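Local coordinates for amino acid adenylation domain-containing protein (Bacillus stratosphericus LAMA 585, PDB 6ULY), which probably selects an alpha-keto acid and activates it as an acyl adenylate for nonribosomal depsipeptide synthesis, at residues Q19-E24 against N234-C239; S99-Y104 against N108-K113; L254-W259 against T268-F273. All blocks are in the same frame, centred on the assembly; numbering follows the deposited sequence.

In the fold
Interaction 1 starts near the N terminus, on helix 18-26, and closes a loop of 209 residues when helix 224-237 ends beside it. Interaction 2 is nested inside that loop: 99-104, just after strand 94-97, folds back on the start of helix 109-120, with three residues between the segments. Interaction 3 follows in series, joining helix 255-262 to strand 267-270 of the nine-stranded mixed sheet, whereas strand 94-97 belongs to the seven-stranded one. None of the three touches another. Interactions 1 and 3 come nearest, about 8 Å between nearest atoms, and interactions 1 and 2 lie farthest apart, 33 Å between centres.

Interaction 1. Residues Q19-E24 against N234-C239; sequences QDVLTE and NVYTGC
A water lies 2.7 Å from both V21 O and V235 O, placed to bridge these two backbone carbonyls, though its two protons have further acceptors to choose from. It sits between two helices that share no direct hydrogen bond across this contact: helix 18-26 lies against the last turn of helix 224-237, which ends in a Schellman motif. There C239 N bonds to N234 O at 3.0 Å, and G238 N makes a weak bond to V235 O, with G238 at a phi of 65° as the C-prime residue. V235 O thus faces both the weak helix-end bond and the water. Beside the water the packing is apolar and close, with the CA atoms of V21 and Y236 5.3 Å apart. V21 CG1 presses on V235 CG1 at 3.5 Å, tighter than ordinary van der Waals contact, and it also lies 3.6 Å from Y236 N. Both valines hold CG1 opposite their own backbone N (chi1 171° in V21), which turns these two methyls onto each other while the side chains cross at about a right angle. The other branch, V21 CG2, comes in the ring plane to the edge of Y236 and meets CD2 at 3.9 Å. L22 turns its side chain from the partner helix toward L49 and Q50 of helix 46-62. V21 and Y236 also reach helix 193-207, at L197 and at V200 and K201 respectively, so the contact is wedged between further helices of the fold. Within helix 18-26, a turn apart, Q19 O accepts from both T23 N and T23 OG1, the hydroxyl coming from above the carbonyl plane at 3.2 Å.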
ATOM      1  N   GLN A  19     -19.353   4.108 -29.555  1.00 45.64           N
ATOM      2  CA  GLN A  19     -19.547   4.674 -30.885  1.00 46.86           C
ATOM      3  C   GLN A  19     -21.029   4.838 -31.197  1.00 47.64           C
ATOM      4  O   GLN A  19     -21.449   5.869 -31.732  1.00 51.29           O
ATOM      5  CB  GLN A  19     -18.876   3.790 -31.935  1.00 44.72           C
ATOM      6  CG  GLN A  19     -17.359   3.844 -31.912  1.00 49.12           C
ATOM      7  CD  GLN A  19     -16.730   2.886 -32.905  1.00 53.18           C
ATOM      8  OE1 GLN A  19     -17.369   2.466 -33.868  1.00 57.02           O
ATOM      9  NE2 GLN A  19     -15.473   2.529 -32.669  1.00 54.40           N
ATOM     10  N   ASP A  20     -21.839   3.830 -30.862  1.00 46.93           N
ATOM     11  CA  ASP A  20     -23.277   3.934 -31.080  1.00 50.04           C
ATOM     12  C   ASP A  20     -23.899   5.010 -30.198  1.00 47.22           C
ATOM     13  O   ASP A  20     -24.887   5.639 -30.592  1.00 49.47           O
ATOM     14  CB  ASP A  20     -23.947   2.580 -30.819  1.00 50.69           C
ATOM     15  CG  ASP A  20     -23.342   1.454 -31.647  1.00 54.94           C
ATOM     16  OD1 ASP A  20     -22.763   1.733 -32.721  1.00 50.50           O
ATOM     17  OD2 ASP A  20     -23.447   0.284 -31.218  1.00 62.67           O
ATOM     18  N   VAL A  21     -23.338   5.239 -29.007  1.00 43.42           N
ATOM     19  CA  VAL A  21     -23.834   6.311 -28.149  1.00 44.76           C
ATOM     20  C   VAL A  21     -23.638   7.658 -28.835  1.00 44.62           C
ATOM     21  O   VAL A  21     -24.556   8.486 -28.899  1.00 43.28           O
ATOM     22  CB  VAL A  21     -23.133   6.269 -26.776  1.00 46.81           C
ATOM     23  CG1 VAL A  21     -23.478   7.509 -25.963  1.00 44.38           C
ATOM     24  CG2 VAL A  21     -23.517   5.003 -26.008  1.00 44.00           C
ATOM     25  N   LEU A  22     -22.441   7.881 -29.380  1.00 44.29           N
ATOM     26  CA  LEU A  22     -22.143   9.147 -30.038  1.00 49.00           C
ATOM     27  C   LEU A  22     -22.977   9.319 -31.300  1.00 49.62           C
ATOM     28  O   LEU A  22     -23.440  10.427 -31.598  1.00 44.94           O
ATOM     29  CB  LEU A  22     -20.651   9.217 -30.360  1.00 50.39           C
ATOM     30  CG  LEU A  22     -20.145  10.525 -30.970  1.00 47.61           C
ATOM     31  CD1 LEU A  22     -20.410  11.693 -30.032  1.00 49.24           C
ATOM     32  CD2 LEU A  22     -18.666  10.423 -31.295  1.00 47.66           C
ATOM     33  N   THR A  23     -23.183   8.236 -32.051  1.00 51.76           N
ATOM     34  CA  THR A  23     -23.988   8.313 -33.266  1.00 47.59           C
ATOM     35  C   THR A  23     -25.411   8.754 -32.956  1.00 46.28           C
ATOM     36  O   THR A  23     -25.926   9.706 -33.555  1.00 55.66           O
ATOM     37  CB  THR A  23     -23.979   6.957 -33.973  1.00 53.03           C
ATOM     38  OG1 THR A  23     -22.685   6.737 -34.546  1.00 48.82           O
ATOM     39  CG2 THR A  23     -25.045   6.902 -35.063  1.00 53.46           C
ATOM     40  N   GLU A  24     -26.067   8.076 -32.012  1.00 49.19           N
ATOM     41  CA  GLU A  24     -27.439   8.439 -31.673  1.00 50.02           C
ATOM     42  C   GLU A  24     -27.518   9.825 -31.047  1.00 48.51           C
ATOM     43  O   GLU A  24     -28.523  10.524 -31.220  1.00 51.11           O
ATOM     44  CB  GLU A  24     -28.036   7.400 -30.724  1.00 49.72           C
ATOM     45  CG  GLU A  24     -28.133   5.991 -31.311  1.00 58.85           C
ATOM     46  CD  GLU A  24     -29.092   5.900 -32.488  1.00 67.76           C
ATOM     47  OE1 GLU A  24     -28.791   6.472 -33.558  1.00 64.42           O
ATOM     48  OE2 GLU A  24     -30.152   5.257 -32.340  1.00 89.76           O
ATOM     49  N   ASN A 234     -24.926  11.396 -19.975  1.00 40.74           N
ATOM     50  CA  ASN A 234     -25.532  12.500 -20.708  1.00 36.55           C
ATOM     51  C   ASN A 234     -25.545  12.224 -22.207  1.00 38.12           C
ATOM     52  O   ASN A 234     -26.561  12.435 -22.875  1.00 41.66           O
ATOM     53  CB  ASN A 234     -24.785  13.800 -20.405  1.00 38.61           C
ATOM     54  CG  ASN A 234     -24.964  14.256 -18.973  1.00 39.11           C
ATOM     55  OD1 ASN A 234     -26.011  14.037 -18.362  1.00 42.07           O
ATOM     56  ND2 ASN A 234     -23.936  14.892 -18.425  1.00 42.87           N
ATOM     57  N   VAL A 235     -24.421  11.756 -22.757  1.00 37.85           N
ATOM     58  CA  VAL A 235     -24.379  11.429 -24.180  1.00 38.52           C
ATOM     59  C   VAL A 235     -25.340  10.286 -24.491  1.00 42.60           C
ATOM     60  O   VAL A 235     -26.013  10.287 -25.530  1.00 39.55           O
ATOM     61  CB  VAL A 235     -22.940  11.089 -24.614  1.00 35.72           C
ATOM     62  CG1 VAL A 235     -22.865  10.913 -26.126  1.00 43.14           C
ATOM     63  CG2 VAL A 235     -21.974  12.176 -24.168  1.00 41.43           C
ATOM     64  N   TYR A 236     -25.427   9.297 -23.594  1.00 40.82           N
ATOM     65  CA  TYR A 236     -26.316   8.160 -23.819  1.00 39.54           C
ATOM     66  C   TYR A 236     -27.775   8.600 -23.870  1.00 43.05           C
ATOM     67  O   TYR A 236     -28.548   8.130 -24.716  1.00 43.55           O
ATOM     68  CB  TYR A 236     -26.121   7.114 -22.722  1.00 42.82           C
ATOM     69  CG  TYR A 236     -27.019   5.906 -22.878  1.00 44.80           C
ATOM     70  CD1 TYR A 236     -28.249   5.839 -22.233  1.00 41.14           C
ATOM     71  CD2 TYR A 236     -26.636   4.830 -23.673  1.00 45.17           C
ATOM     72  CE1 TYR A 236     -29.075   4.733 -22.375  1.00 40.84           C
ATOM     73  CE2 TYR A 236     -27.452   3.719 -23.819  1.00 45.98           C
ATOM     74  CZ  TYR A 236     -28.669   3.676 -23.169  1.00 44.27           C
ATOM     75  OH  TYR A 236     -29.480   2.572 -23.316  1.00 46.56           O
ATOM     76  N   THR A 237     -28.183   9.468 -22.944  1.00 40.76           N
ATOM     77  CA  THR A 237     -29.510  10.060 -23.015  1.00 46.24           C
ATOM     78  C   THR A 237     -29.602  11.153 -24.070  1.00 39.23           C
ATOM     79  O   THR A 237     -30.711  11.592 -24.387  1.00 48.01           O
ATOM     80  CB  THR A 237     -29.914  10.637 -21.654  1.00 41.23           C
ATOM     81  OG1 THR A 237     -29.042  11.723 -21.306  1.00 44.94           O
ATOM     82  CG2 THR A 237     -29.850   9.554 -20.571  1.00 41.57           C
ATOM     83  N   GLY A 238     -28.473  11.589 -24.625  1.00 44.36           N
ATOM     84  CA  GLY A 238     -28.479  12.668 -25.592  1.00 39.60           C
ATOM     85  C   GLY A 238     -28.932  14.004 -25.043  1.00 47.12           C
ATOM     86  O   GLY A 238     -29.309  14.885 -25.821  1.00 48.53           O
ATOM     87  N   CYS A 239     -28.902  14.181 -23.723  1.00 43.91           N
ATOM     88  CA  CYS A 239     -29.378  15.405 -23.096  1.00 43.61           C
ATOM     89  C   CYS A 239     -28.304  16.490 -23.153  1.00 47.41           C
ATOM     90  O   CYS A 239     -27.153  16.255 -23.537  1.00 46.57           O
ATOM     91  CB  CYS A 239     -29.794  15.142 -21.646  1.00 45.35           C
ATOM     92  SG  CYS A 239     -28.439  15.111 -20.432  1.00 42.18           S
TER
HETATM   93  O   HOH W   1     -26.851   8.585 -27.425  1.00 40.57           O

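Interaction 2. Residues S99-Y104 against N108-K113; sequences SAAPTY and NAAVKK
The backbone of 99-101 runs extended from strand 94-97, turns at P102, and passes the first turn of helix 109-120 with the CA atoms of A101 and A110 5.5 Å apart. A110 CB meets P102 CD at 3.6 Å and A101 CB at 4.1 Å. V111 adds CG2, which touches A101 CB and lies 3.4 Å from T103 O. The same carbonyl receives the one direct hydrogen bond between the segments: N108 ND2 donates to T103 O at 3.3 Å, in the plane of its own amide but from above the carbonyl plane. N108 CG sits between its backbone N and carbonyl carbon (chi1 66°), and this folds the amide back over the helix start, where OD1 accepts from V111 N at 3.2 Å. One amide thus caps the helix and ties down the loop. Within the loop Y104 OH accepts from A101 N and also bonds to Q74, while A101 CB lies over one face of the Y104 ring, offset toward its rim. This is an asparagine N-cap at the entry to a beta-alpha-beta crossover, in which helix 109-120 connects the parallel strands 94-97 and 125-128 across strand 70-74.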
ATOM      1  N   SER A  99      -5.849  12.893 -13.914  1.00 55.20           N
ATOM      2  CA  SER A  99      -5.727  14.339 -13.821  1.00 54.90           C
ATOM      3  C   SER A  99      -4.294  14.771 -14.095  1.00 55.60           C
ATOM      4  O   SER A  99      -3.340  14.020 -13.872  1.00 49.54           O
ATOM      5  CB  SER A  99      -6.153  14.827 -12.436  1.00 59.22           C
ATOM      6  OG  SER A  99      -5.360  14.221 -11.430  1.00 76.49           O
ATOM      7  N   ALA A 100      -4.150  15.995 -14.593  1.00 52.53           N
ATOM      8  CA  ALA A 100      -2.834  16.580 -14.767  1.00 52.25           C
ATOM      9  C   ALA A 100      -2.207  16.861 -13.405  1.00 49.47           C
ATOM     10  O   ALA A 100      -2.896  17.038 -12.398  1.00 53.17           O
ATOM     11  CB  ALA A 100      -2.926  17.871 -15.581  1.00 50.54           C
ATOM     12  N   ALA A 101      -0.878  16.897 -13.382  1.00 48.27           N
ATOM     13  CA  ALA A 101      -0.175  17.169 -12.142  1.00 50.76           C
ATOM     14  C   ALA A 101      -0.347  18.635 -11.745  1.00 52.63           C
ATOM     15  O   ALA A 101      -0.513  19.505 -12.603  1.00 47.37           O
ATOM     16  CB  ALA A 101       1.309  16.844 -12.287  1.00 49.76           C
ATOM     17  N   PRO A 102      -0.316  18.938 -10.443  1.00 59.29           N
ATOM     18  CA  PRO A 102      -0.337  20.352 -10.032  1.00 51.36           C
ATOM     19  C   PRO A 102       0.843  21.140 -10.568  1.00 54.13           C
ATOM     20  O   PRO A 102       0.719  22.351 -10.795  1.00 54.01           O
ATOM     21  CB  PRO A 102      -0.323  20.273  -8.499  1.00 57.25           C
ATOM     22  CG  PRO A 102       0.248  18.921  -8.186  1.00 60.32           C
ATOM     23  CD  PRO A 102      -0.213  18.023  -9.292  1.00 54.89           C
ATOM     24  N   THR A 103       1.987  20.489 -10.775  1.00 51.44           N
ATOM     25  CA  THR A 103       3.138  21.118 -11.403  1.00 47.10           C
ATOM     26  C   THR A 103       3.997  20.039 -12.047  1.00 47.56           C
ATOM     27  O   THR A 103       4.007  18.885 -11.609  1.00 54.44           O
ATOM     28  CB  THR A 103       3.976  21.925 -10.400  1.00 52.94           C
ATOM     29  OG1 THR A 103       5.124  22.468 -11.065  1.00 52.05           O
ATOM     30  CG2 THR A 103       4.435  21.048  -9.237  1.00 56.97           C
ATOM     31  N   TYR A 104       4.718  20.432 -13.097  1.00 48.15           N
ATOM     32  CA  TYR A 104       5.630  19.546 -13.809  1.00 54.24           C
ATOM     33  C   TYR A 104       7.082  19.994 -13.687  1.00 61.32           C
ATOM     34  O   TYR A 104       7.937  19.499 -14.430  1.00 62.64           O
ATOM     35  CB  TYR A 104       5.235  19.465 -15.286  1.00 57.30           C
ATOM     36  CG  TYR A 104       3.854  18.896 -15.529  1.00 56.58           C
ATOM     37  CD1 TYR A 104       3.686  17.576 -15.927  1.00 55.82           C
ATOM     38  CD2 TYR A 104       2.719  19.680 -15.359  1.00 52.05           C
ATOM     39  CE1 TYR A 104       2.426  17.052 -16.151  1.00 53.92           C
ATOM     40  CE2 TYR A 104       1.455  19.164 -15.579  1.00 54.63           C
ATOM     41  CZ  TYR A 104       1.316  17.850 -15.977  1.00 55.17           C
ATOM     42  OH  TYR A 104       0.062  17.330 -16.199  1.00 57.03           O
ATOM     43  N   ASN A 108       7.470  15.583  -7.847  1.00 68.26           N
ATOM     44  CA  ASN A 108       6.561  15.459  -6.720  1.00 66.81           C
ATOM     45  C   ASN A 108       5.762  14.158  -6.816  1.00 64.17           C
ATOM     46  O   ASN A 108       5.918  13.364  -7.747  1.00 59.28           O
ATOM     47  CB  ASN A 108       5.622  16.661  -6.658  1.00 67.18           C
ATOM     48  CG  ASN A 108       4.683  16.719  -7.841  1.00 64.78           C
ATOM     49  OD1 ASN A 108       3.658  16.037  -7.866  1.00 63.32           O
ATOM     50  ND2 ASN A 108       5.029  17.531  -8.832  1.00 66.56           N
ATOM     51  N   ALA A 109       4.873  13.951  -5.842  1.00 61.16           N
ATOM     52  CA  ALA A 109       4.123  12.701  -5.765  1.00 60.90           C
ATOM     53  C   ALA A 109       3.292  12.473  -7.021  1.00 56.01           C
ATOM     54  O   ALA A 109       3.339  11.395  -7.624  1.00 49.58           O
ATOM     55  CB  ALA A 109       3.225  12.709  -4.528  1.00 68.61           C
ATOM     56  N   ALA A 110       2.503  13.474  -7.418  1.00 55.28           N
ATOM     57  CA  ALA A 110       1.683  13.337  -8.616  1.00 51.81           C
ATOM     58  C   ALA A 110       2.531  12.953  -9.819  1.00 42.86           C
ATOM     59  O   ALA A 110       2.146  12.088 -10.611  1.00 46.99           O
ATOM     60  CB  ALA A 110       0.926  14.637  -8.885  1.00 49.93           C
ATOM     61  N   VAL A 111       3.700  13.575  -9.964  1.00 46.48           N
ATOM     62  CA  VAL A 111       4.558  13.288 -11.109  1.00 48.49           C
ATOM     63  C   VAL A 111       5.090  11.862 -11.039  1.00 50.05           C
ATOM     64  O   VAL A 111       5.247  11.195 -12.069  1.00 45.55           O
ATOM     65  CB  VAL A 111       5.699  14.319 -11.181  1.00 52.82           C
ATOM     66  CG1 VAL A 111       6.780  13.856 -12.142  1.00 53.52           C
ATOM     67  CG2 VAL A 111       5.150  15.672 -11.600  1.00 56.41           C
ATOM     68  N   LYS A 112       5.385  11.373  -9.831  1.00 51.22           N
ATOM     69  CA  LYS A 112       5.831   9.990  -9.681  1.00 47.54           C
ATOM     70  C   LYS A 112       4.738   9.019 -10.112  1.00 42.00           C
ATOM     71  O   LYS A 112       5.000   8.045 -10.826  1.00 42.02           O
ATOM     72  CB  LYS A 112       6.242   9.718  -8.230  1.00 57.99           C
ATOM     73  CG  LYS A 112       7.474  10.478  -7.762  1.00 76.47           C
ATOM     74  CD  LYS A 112       7.882  10.067  -6.351  1.00106.92           C
ATOM     75  CE  LYS A 112       9.122  10.821  -5.887  1.00126.35           C
ATOM     76  NZ  LYS A 112       9.526  10.448  -4.502  1.00114.57           N
ATOM     77  N   LYS A 113       3.503   9.265  -9.673  1.00 39.98           N
ATOM     78  CA  LYS A 113       2.400   8.384 -10.040  1.00 39.86           C
ATOM     79  C   LYS A 113       2.179   8.367 -11.549  1.00 46.24           C
ATOM     80  O   LYS A 113       1.929   7.305 -12.132  1.00 40.13           O
ATOM     81  CB  LYS A 113       1.127   8.817  -9.311  1.00 47.23           C
ATOM     82  CG  LYS A 113       1.273   8.836  -7.791  1.00 56.53           C
ATOM     83  CD  LYS A 113      -0.041   9.155  -7.091  1.00 62.00           C
ATOM     84  CE  LYS A 113       0.103   9.036  -5.583  1.00 63.06           C
ATOM     85  NZ  LYS A 113      -1.216   9.032  -4.888  1.00 87.17           N
TER

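Interaction 3. Residues L254-W259 against T268-F273; sequences LRWLDW and TWAPNF. With SO4 (sulfate ion), chain N; SO4 (sulfate ion), chain O.
W256 and T268 make a buried helix-to-sheet contact in which one tryptophan spans the gap between helix 255-262 and strand 267-270 of the nine-stranded sheet. The short helix and strand segments run nearly antiparallel, at 167°, with their axes 11.5 Å apart, so the indole has to bridge most of that distance. W256 carries CG roughly opposite its backbone N (chi1 -157°), which sends the ring out from the helix to the strand. Its NE1 donates to T268 OG1 at 3.1 Å with an N-H...O angle of 162°, and the hydroxyl lies almost exactly in the ring plane at the edge. T268 OG1 is also hydrogen-bonded to L216 O of the adjoining strand, so the buried hydroxyl has a partner on each of two elements and the indole N-H is satisfied. T268 CG2 packs on the same ring, 3.8 Å from CZ2. Farther round, W256 CH2 touches A270 CB at 3.6 Å, and CZ2 passes W269 O at 3.9 Å. The W269 side chain leaves the strand on the other side, bonds through NE1 to D217, and lies about 5 Å from the bound keto acyl adenylate, so the contact probably backs a strand beside the adenylate pocket. About a quarter turn round the helix from W256, R255 meets two sulfates, probably from crystallisation: NH1 bonds to O1 of the chain N sulfate at 2.7 Å and also to D248 O, and NH2 to O2 of the chain O sulfate at 3.2 Å. The W256 ring is further packed edge-to-face with W218 and F275 and touches M298, so it lies where helices 255-262 and 272-279 meet a sheet in which strand 267-270 runs between parallel strands 214-217 and 297-301.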
ATOM      1  N   LEU A 254     -19.498  29.691  -5.055  1.00 51.86           N
ATOM      2  CA  LEU A 254     -20.821  30.203  -5.401  1.00 48.46           C
ATOM      3  C   LEU A 254     -21.073  30.195  -6.901  1.00 45.54           C
ATOM      4  O   LEU A 254     -22.229  30.331  -7.318  1.00 45.84           O
ATOM      5  CB  LEU A 254     -21.004  31.616  -4.852  1.00 48.17           C
ATOM      6  CG  LEU A 254     -21.198  31.720  -3.337  1.00 55.54           C
ATOM      7  CD1 LEU A 254     -21.394  33.174  -2.935  1.00 53.39           C
ATOM      8  CD2 LEU A 254     -22.367  30.865  -2.858  1.00 55.39           C
ATOM      9  N   ARG A 255     -20.032  30.037  -7.720  1.00 43.56           N
ATOM     10  CA  ARG A 255     -20.245  29.860  -9.151  1.00 41.19           C
ATOM     11  C   ARG A 255     -21.145  28.670  -9.443  1.00 47.18           C
ATOM     12  O   ARG A 255     -21.879  28.680 -10.437  1.00 49.06           O
ATOM     13  CB  ARG A 255     -18.907  29.691  -9.859  1.00 46.86           C
ATOM     14  CG  ARG A 255     -18.186  30.991 -10.055  1.00 48.89           C
ATOM     15  CD  ARG A 255     -16.775  30.795 -10.549  1.00 55.46           C
ATOM     16  NE  ARG A 255     -16.122  32.085 -10.712  1.00 62.75           N
ATOM     17  CZ  ARG A 255     -14.814  32.260 -10.844  1.00 70.64           C
ATOM     18  NH1 ARG A 255     -13.991  31.220 -10.826  1.00 68.56           N
ATOM     19  NH2 ARG A 255     -14.331  33.487 -10.988  1.00 82.65           N
ATOM     20  N   TRP A 256     -21.087  27.629  -8.612  1.00 48.17           N
ATOM     21  CA  TRP A 256     -22.024  26.521  -8.756  1.00 47.62           C
ATOM     22  C   TRP A 256     -23.451  27.044  -8.831  1.00 46.55           C
ATOM     23  O   TRP A 256     -24.222  26.670  -9.723  1.00 44.21           O
ATOM     24  CB  TRP A 256     -21.865  25.549  -7.583  1.00 42.41           C
ATOM     25  CG  TRP A 256     -22.330  24.145  -7.843  1.00 46.22           C
ATOM     26  CD1 TRP A 256     -22.717  23.605  -9.039  1.00 42.07           C
ATOM     27  CD2 TRP A 256     -22.450  23.094  -6.874  1.00 46.39           C
ATOM     28  NE1 TRP A 256     -23.073  22.289  -8.870  1.00 44.88           N
ATOM     29  CE2 TRP A 256     -22.917  21.950  -7.551  1.00 44.81           C
ATOM     30  CE3 TRP A 256     -22.213  23.013  -5.497  1.00 44.43           C
ATOM     31  CZ2 TRP A 256     -23.147  20.740  -6.900  1.00 41.91           C
ATOM     32  CZ3 TRP A 256     -22.444  21.811  -4.852  1.00 44.97           C
ATOM     33  CH2 TRP A 256     -22.905  20.689  -5.554  1.00 43.07           C
ATOM     34  N   LEU A 257     -23.819  27.924  -7.899  1.00 43.30           N
ATOM     35  CA  LEU A 257     -25.156  28.505  -7.926  1.00 50.76           C
ATOM     36  C   LEU A 257     -25.390  29.271  -9.224  1.00 46.55           C
ATOM     37  O   LEU A 257     -26.390  29.047  -9.916  1.00 42.56           O
ATOM     38  CB  LEU A 257     -25.358  29.412  -6.712  1.00 50.16           C
ATOM     39  CG  LEU A 257     -25.186  28.740  -5.347  1.00 47.27           C
ATOM     40  CD1 LEU A 257     -25.651  29.673  -4.236  1.00 48.88           C
ATOM     41  CD2 LEU A 257     -25.932  27.418  -5.279  1.00 50.93           C
ATOM     42  N   ASP A 258     -24.469  30.174  -9.575  1.00 48.28           N
ATOM     43  CA  ASP A 258     -24.611  30.940 -10.812  1.00 47.60           C
ATOM     44  C   ASP A 258     -24.848  30.021 -11.998  1.00 50.20           C
ATOM     45  O   ASP A 258     -25.684  30.303 -12.868  1.00 50.17           O
ATOM     46  CB  ASP A 258     -23.355  31.772 -11.076  1.00 50.09           C
ATOM     47  CG  ASP A 258     -23.039  32.733  -9.962  1.00 43.15           C
ATOM     48  OD1 ASP A 258     -23.876  32.898  -9.049  1.00 39.34           O
ATOM     49  OD2 ASP A 258     -21.941  33.319 -10.006  1.00 46.65           O
ATOM     50  N   TRP A 259     -24.089  28.927 -12.062  1.00 44.97           N
ATOM     51  CA  TRP A 259     -24.149  28.034 -13.210  1.00 47.57           C
ATOM     52  C   TRP A 259     -25.484  27.303 -13.260  1.00 46.10           C
ATOM     53  O   TRP A 259     -26.136  27.252 -14.309  1.00 44.84           O
ATOM     54  CB  TRP A 259     -22.983  27.047 -13.150  1.00 48.69           C
ATOM     55  CG  TRP A 259     -21.626  27.680 -13.348  1.00 47.35           C
ATOM     56  CD1 TRP A 259     -21.351  28.847 -14.003  1.00 48.35           C
ATOM     57  CD2 TRP A 259     -20.363  27.176 -12.882  1.00 46.91           C
ATOM     58  NE1 TRP A 259     -19.998  29.095 -13.984  1.00 47.53           N
ATOM     59  CE2 TRP A 259     -19.371  28.089 -13.297  1.00 43.81           C
ATOM     60  CE3 TRP A 259     -19.975  26.043 -12.157  1.00 47.31           C
ATOM     61  CZ2 TRP A 259     -18.019  27.904 -13.014  1.00 50.30           C
ATOM     62  CZ3 TRP A 259     -18.627  25.862 -11.873  1.00 44.63           C
ATOM     63  CH2 TRP A 259     -17.668  26.789 -12.302  1.00 51.40           C
ATOM     64  N   THR A 268     -26.960  17.770 -11.300  1.00 42.82           N
ATOM     65  CA  THR A 268     -25.558  18.075 -11.049  1.00 39.81           C
ATOM     66  C   THR A 268     -25.091  17.137  -9.942  1.00 39.86           C
ATOM     67  O   THR A 268     -25.884  16.378  -9.377  1.00 43.38           O
ATOM     68  CB  THR A 268     -25.367  19.550 -10.669  1.00 39.97           C
ATOM     69  OG1 THR A 268     -23.974  19.880 -10.679  1.00 38.59           O
ATOM     70  CG2 THR A 268     -25.944  19.838  -9.290  1.00 41.16           C
ATOM     71  N   TRP A 269     -23.796  17.186  -9.637  1.00 34.98           N
ATOM     72  CA  TRP A 269     -23.274  16.364  -8.553  1.00 43.26           C
ATOM     73  C   TRP A 269     -21.981  16.956  -8.019  1.00 39.80           C
ATOM     74  O   TRP A 269     -21.351  17.810  -8.650  1.00 41.67           O
ATOM     75  CB  TRP A 269     -23.027  14.922  -9.008  1.00 38.79           C
ATOM     76  CG  TRP A 269     -21.720  14.718  -9.704  1.00 32.32           C
ATOM     77  CD1 TRP A 269     -21.403  15.078 -10.981  1.00 37.37           C
ATOM     78  CD2 TRP A 269     -20.557  14.081  -9.166  1.00 40.33           C
ATOM     79  NE1 TRP A 269     -20.111  14.711 -11.270  1.00 39.25           N
ATOM     80  CE2 TRP A 269     -19.571  14.094 -10.172  1.00 37.81           C
ATOM     81  CE3 TRP A 269     -20.253  13.502  -7.930  1.00 35.14           C
ATOM     82  CZ2 TRP A 269     -18.303  13.556  -9.977  1.00 39.06           C
ATOM     83  CZ3 TRP A 269     -18.996  12.968  -7.741  1.00 39.40           C
ATOM     84  CH2 TRP A 269     -18.036  12.999  -8.758  1.00 38.93           C
ATOM     85  N   ALA A 270     -21.589  16.469  -6.846  1.00 39.84           N
ATOM     86  CA  ALA A 270     -20.321  16.812  -6.221  1.00 38.42           C
ATOM     87  C   ALA A 270     -20.137  15.916  -4.997  1.00 45.74           C
ATOM     88  O   ALA A 270     -21.118  15.386  -4.465  1.00 41.38           O
ATOM     89  CB  ALA A 270     -20.279  18.293  -5.809  1.00 43.85           C
ATOM     90  N   PRO A 271     -18.898  15.727  -4.544  1.00 35.36           N
ATOM     91  CA  PRO A 271     -18.685  15.100  -3.235  1.00 43.95           C
ATOM     92  C   PRO A 271     -19.196  16.003  -2.124  1.00 43.40           C
ATOM     93  O   PRO A 271     -19.491  17.183  -2.319  1.00 45.83           O
ATOM     94  CB  PRO A 271     -17.166  14.907  -3.158  1.00 42.21           C
ATOM     95  CG  PRO A 271     -16.690  14.980  -4.584  1.00 43.78           C
ATOM     96  CD  PRO A 271     -17.631  15.926  -5.270  1.00 43.57           C
ATOM     97  N   ASN A 272     -19.286  15.425  -0.927  1.00 40.68           N
ATOM     98  CA  ASN A 272     -19.908  16.137   0.185  1.00 49.09           C
ATOM     99  C   ASN A 272     -19.192  17.447   0.504  1.00 50.56           C
ATOM    100  O   ASN A 272     -19.819  18.382   1.016  1.00 42.74           O
ATOM    101  CB  ASN A 272     -19.943  15.239   1.420  1.00 43.83           C
ATOM    102  CG  ASN A 272     -20.803  15.809   2.528  1.00 48.68           C
ATOM    103  OD1 ASN A 272     -22.033  15.767   2.457  1.00 48.39           O
ATOM    104  ND2 ASN A 272     -20.160  16.345   3.560  1.00 45.92           N
ATOM    105  N   PHE A 273     -17.890  17.539   0.212  1.00 50.98           N
ATOM    106  CA  PHE A 273     -17.140  18.739   0.574  1.00 50.86           C
ATOM    107  C   PHE A 273     -17.673  19.965  -0.157  1.00 51.28           C
ATOM    108  O   PHE A 273     -17.694  21.070   0.400  1.00 45.41           O
ATOM    109  CB  PHE A 273     -15.645  18.550   0.281  1.00 54.34           C
ATOM    110  CG  PHE A 273     -15.284  18.662  -1.181  1.00 54.30           C
ATOM    111  CD1 PHE A 273     -15.113  17.528  -1.951  1.00 56.28           C
ATOM    112  CD2 PHE A 273     -15.099  19.901  -1.778  1.00 58.54           C
ATOM    113  CE1 PHE A 273     -14.782  17.625  -3.291  1.00 60.26           C
ATOM    114  CE2 PHE A 273     -14.771  20.001  -3.115  1.00 51.90           C
ATOM    115  CZ  PHE A 273     -14.613  18.861  -3.872  1.00 56.10           C
TER
HETATM  116  S   SO4 N 712     -10.745  33.119 -10.599  1.00 99.48           S
HETATM  117  O1  SO4 N 712     -11.359  31.825 -10.509  1.00 82.18           O
HETATM  118  O2  SO4 N 712      -9.315  32.969 -10.599  1.00 86.79           O
HETATM  119  O3  SO4 N 712     -11.158  33.760 -11.816  1.00101.11           O
HETATM  120  O4  SO4 N 712     -11.144  33.920  -9.474  1.00 92.59           O
HETATM  121  S   SO4 O 713     -16.021  35.654 -13.696  1.00 96.57           S
HETATM  122  O1  SO4 O 713     -16.589  34.337 -13.725  1.00 86.38           O
HETATM  123  O2  SO4 O 713     -15.767  36.035 -12.336  1.00 95.40           O
HETATM  124  O3  SO4 O 713     -14.790  35.662 -14.435  1.00 95.91           O
HETATM  125  O4  SO4 O 713     -16.940  36.583 -14.288  1.00110.83           O